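Local structure of DUF3822 family protein (Bacteroides thetaiotaomicron VPI-5482, 3HRG) at residues L201-W204 and K205-E208. The protein is of unknown function but has an actin-like ATPase fold, which is consistent with nucleotide binding. Residues are numbered along the deposited sequence; the frame is centred on the assembly and turned at random. Where two conformers were deposited one is given.
Sequences LYVW and KQLE
Lys205, Gln206 and Leu207 each donate a backbone N-H to the carbonyl four residues earlier, on Leu201, Tyr202 and Val203, continuing the regular alpha-helical pattern through the last turn of helix 193-206. The final bond of the series, Leu207 N to Val203 O, measures 3.0 Å with an N-H...O angle of 157°. At Glu208 phi becomes positive, its N lies 3.1 Å from Lys205 O, and the helix closes in a Schellman motif. The Val203 and Leu207 side chains lie side by side, pointing the same way, with Val203 CG1 3.8 Å from Leu207 CD1. Both residues rest on strands 171-178 and 181-189, through Cys176 and Leu184. The Gln206 chain runs extended from a CG anti to its own N (chi1 -176°), which carries OE1 to 3.7 Å from Tyr202 CE2; amide and ring planes are 55° apart, a van der Waals approach rather than a stack. Trp204 packs on Met163 and Ile236 and meets Phe209 edge-to-face. Val203 and Leu207 thus face the sheet, Tyr202 and Lys205 are exposed, and Gln206, also touching Leu184, borders both; polar bonds across the turn are main-chain ones, while side chains meet by van der Waals contact.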
ATOM      1  N   LEU A 201       5.532 -14.263 -12.492  1.00 12.77           N
ATOM      2  CA  LEU A 201       5.759 -15.673 -12.770  1.00 12.76           C
ATOM      3  C   LEU A 201       6.778 -16.313 -11.841  1.00 12.46           C
ATOM      4  O   LEU A 201       6.685 -17.527 -11.550  1.00 11.82           O
ATOM      5  CB  LEU A 201       6.139 -15.892 -14.243  1.00 12.64           C
ATOM      6  CG  LEU A 201       5.050 -15.462 -15.266  1.00 13.93           C
ATOM      7  CD1 LEU A 201       5.516 -15.648 -16.757  1.00 14.55           C
ATOM      8  CD2 LEU A 201       3.733 -16.187 -15.018  1.00 14.88           C
ATOM      9  N   TYR A 202       7.774 -15.538 -11.423  1.00 12.46           N
ATOM     10  CA  TYR A 202       8.772 -16.032 -10.482  1.00 12.35           C
ATOM     11  C   TYR A 202       8.066 -16.432  -9.176  1.00 11.86           C
ATOM     12  O   TYR A 202       8.276 -17.520  -8.658  1.00 11.59           O
ATOM     13  CB  TYR A 202       9.840 -14.977 -10.161  1.00 12.32           C
ATOM     14  CG  TYR A 202      10.845 -15.506  -9.194  1.00 12.29           C
ATOM     15  CD1 TYR A 202      11.932 -16.207  -9.639  1.00 14.23           C
ATOM     16  CD2 TYR A 202      10.682 -15.341  -7.822  1.00 13.84           C
ATOM     17  CE1 TYR A 202      12.828 -16.743  -8.771  1.00 15.77           C
ATOM     18  CE2 TYR A 202      11.591 -15.893  -6.930  1.00 15.67           C
ATOM     19  CZ  TYR A 202      12.657 -16.582  -7.422  1.00 15.28           C
ATOM     20  OH  TYR A 202      13.601 -17.134  -6.591  1.00 19.47           O
ATOM     21  N   VAL A 203       7.271 -15.527  -8.638  1.00 11.87           N
ATOM     22  CA  VAL A 203       6.571 -15.811  -7.386  1.00 12.35           C
ATOM     23  C   VAL A 203       5.562 -16.960  -7.559  1.00 11.59           C
ATOM     24  O   VAL A 203       5.391 -17.774  -6.685  1.00 11.97           O
ATOM     25  CB  VAL A 203       5.884 -14.564  -6.808  1.00 12.84           C
ATOM     26  CG1 VAL A 203       5.063 -14.930  -5.550  1.00 12.50           C
ATOM     27  CG2 VAL A 203       6.947 -13.443  -6.509  1.00 13.01           C
ATOM     28  N   TRP A 204       4.884 -17.016  -8.692  1.00 12.45           N
ATOM     29  CA  TRP A 204       3.942 -18.082  -8.944  1.00 11.58           C
ATOM     30  C   TRP A 204       4.634 -19.441  -8.821  1.00 12.31           C
ATOM     31  O   TRP A 204       4.094 -20.381  -8.234  1.00 10.70           O
ATOM     32  CB  TRP A 204       3.348 -17.950 -10.361  1.00 11.51           C
ATOM     33  CG  TRP A 204       2.093 -18.791 -10.597  1.00 11.01           C
ATOM     34  CD1 TRP A 204       2.021 -20.103 -10.969  1.00 12.76           C
ATOM     35  CD2 TRP A 204       0.755 -18.326 -10.491  1.00 11.30           C
ATOM     36  NE1 TRP A 204       0.698 -20.489 -11.056  1.00 10.70           N
ATOM     37  CE2 TRP A 204      -0.095 -19.404 -10.783  1.00 11.46           C
ATOM     38  CE3 TRP A 204       0.191 -17.107 -10.130  1.00 11.15           C
ATOM     39  CZ2 TRP A 204      -1.485 -19.293 -10.728  1.00  9.24           C
ATOM     40  CZ3 TRP A 204      -1.188 -16.984 -10.101  1.00 12.38           C
ATOM     41  CH2 TRP A 204      -2.018 -18.083 -10.409  1.00 10.70           C
ATOM     42  N   LYS A 205       5.815 -19.556  -9.446  1.00 12.21           N
ATOM     43  CA  LYS A 205       6.575 -20.810  -9.438  0.50 12.52           C
ATOM     44  C   LYS A 205       7.143 -21.082  -8.043  1.00 12.21           C
ATOM     45  O   LYS A 205       7.101 -22.217  -7.572  1.00 11.52           O
ATOM     46  CB  LYS A 205       7.687 -20.786 -10.505  0.50 12.78           C
ATOM     47  CG  LYS A 205       8.486 -22.097 -10.700  0.50 14.26           C
ATOM     48  CD  LYS A 205       7.599 -23.273 -11.196  0.50 15.37           C
ATOM     49  CE  LYS A 205       8.349 -24.594 -11.342  0.50 17.41           C
ATOM     50  NZ  LYS A 205       8.966 -25.049 -10.078  0.50 18.67           N
ATOM     51  N   GLN A 206       7.640 -20.040  -7.375  1.00 12.01           N
ATOM     52  CA  GLN A 206       8.206 -20.138  -6.040  1.00 12.07           C
ATOM     53  C   GLN A 206       7.224 -20.741  -5.027  1.00 11.84           C
ATOM     54  O   GLN A 206       7.608 -21.541  -4.181  1.00 10.96           O
ATOM     55  CB  GLN A 206       8.587 -18.740  -5.535  1.00 12.38           C
ATOM     56  CG  GLN A 206       9.293 -18.654  -4.181  1.00 15.26           C
ATOM     57  CD  GLN A 206       9.402 -17.223  -3.611  1.00 18.49           C
ATOM     58  OE1 GLN A 206       9.077 -16.228  -4.261  1.00 23.12           O
ATOM     59  NE2 GLN A 206       9.812 -17.133  -2.374  1.00 21.26           N
ATOM     60  N   LEU A 207       5.971 -20.305  -5.113  1.00 11.29           N
ATOM     61  CA  LEU A 207       4.919 -20.760  -4.181  1.00 11.85           C
ATOM     62  C   LEU A 207       4.149 -21.991  -4.649  1.00 11.78           C
ATOM     63  O   LEU A 207       3.193 -22.422  -3.985  1.00 11.46           O
ATOM     64  CB  LEU A 207       3.980 -19.586  -3.946  1.00 11.48           C
ATOM     65  CG  LEU A 207       4.573 -18.393  -3.184  1.00 12.43           C
ATOM     66  CD1 LEU A 207       3.522 -17.290  -2.979  1.00 14.13           C
ATOM     67  CD2 LEU A 207       5.108 -18.883  -1.881  1.00 12.87           C
ATOM     68  N   GLU A 208       4.580 -22.532  -5.787  1.00 11.67           N
ATOM     69  CA  GLU A 208       4.018 -23.704  -6.445  1.00 12.77           C
ATOM     70  C   GLU A 208       2.520 -23.527  -6.696  1.00 12.46           C
ATOM     71  O   GLU A 208       1.742 -24.448  -6.450  1.00 11.45           O
ATOM     72  CB  GLU A 208       4.337 -24.987  -5.653  1.00 13.58           C
ATOM     73  CG  GLU A 208       5.847 -25.123  -5.324  1.00 15.87           C
ATOM     74  CD  GLU A 208       6.213 -26.388  -4.574  1.00 21.26           C
ATOM     75  OE1 GLU A 208       5.615 -27.462  -4.784  1.00 22.82           O
ATOM     76  OE2 GLU A 208       7.149 -26.303  -3.765  1.00 25.82           O
TER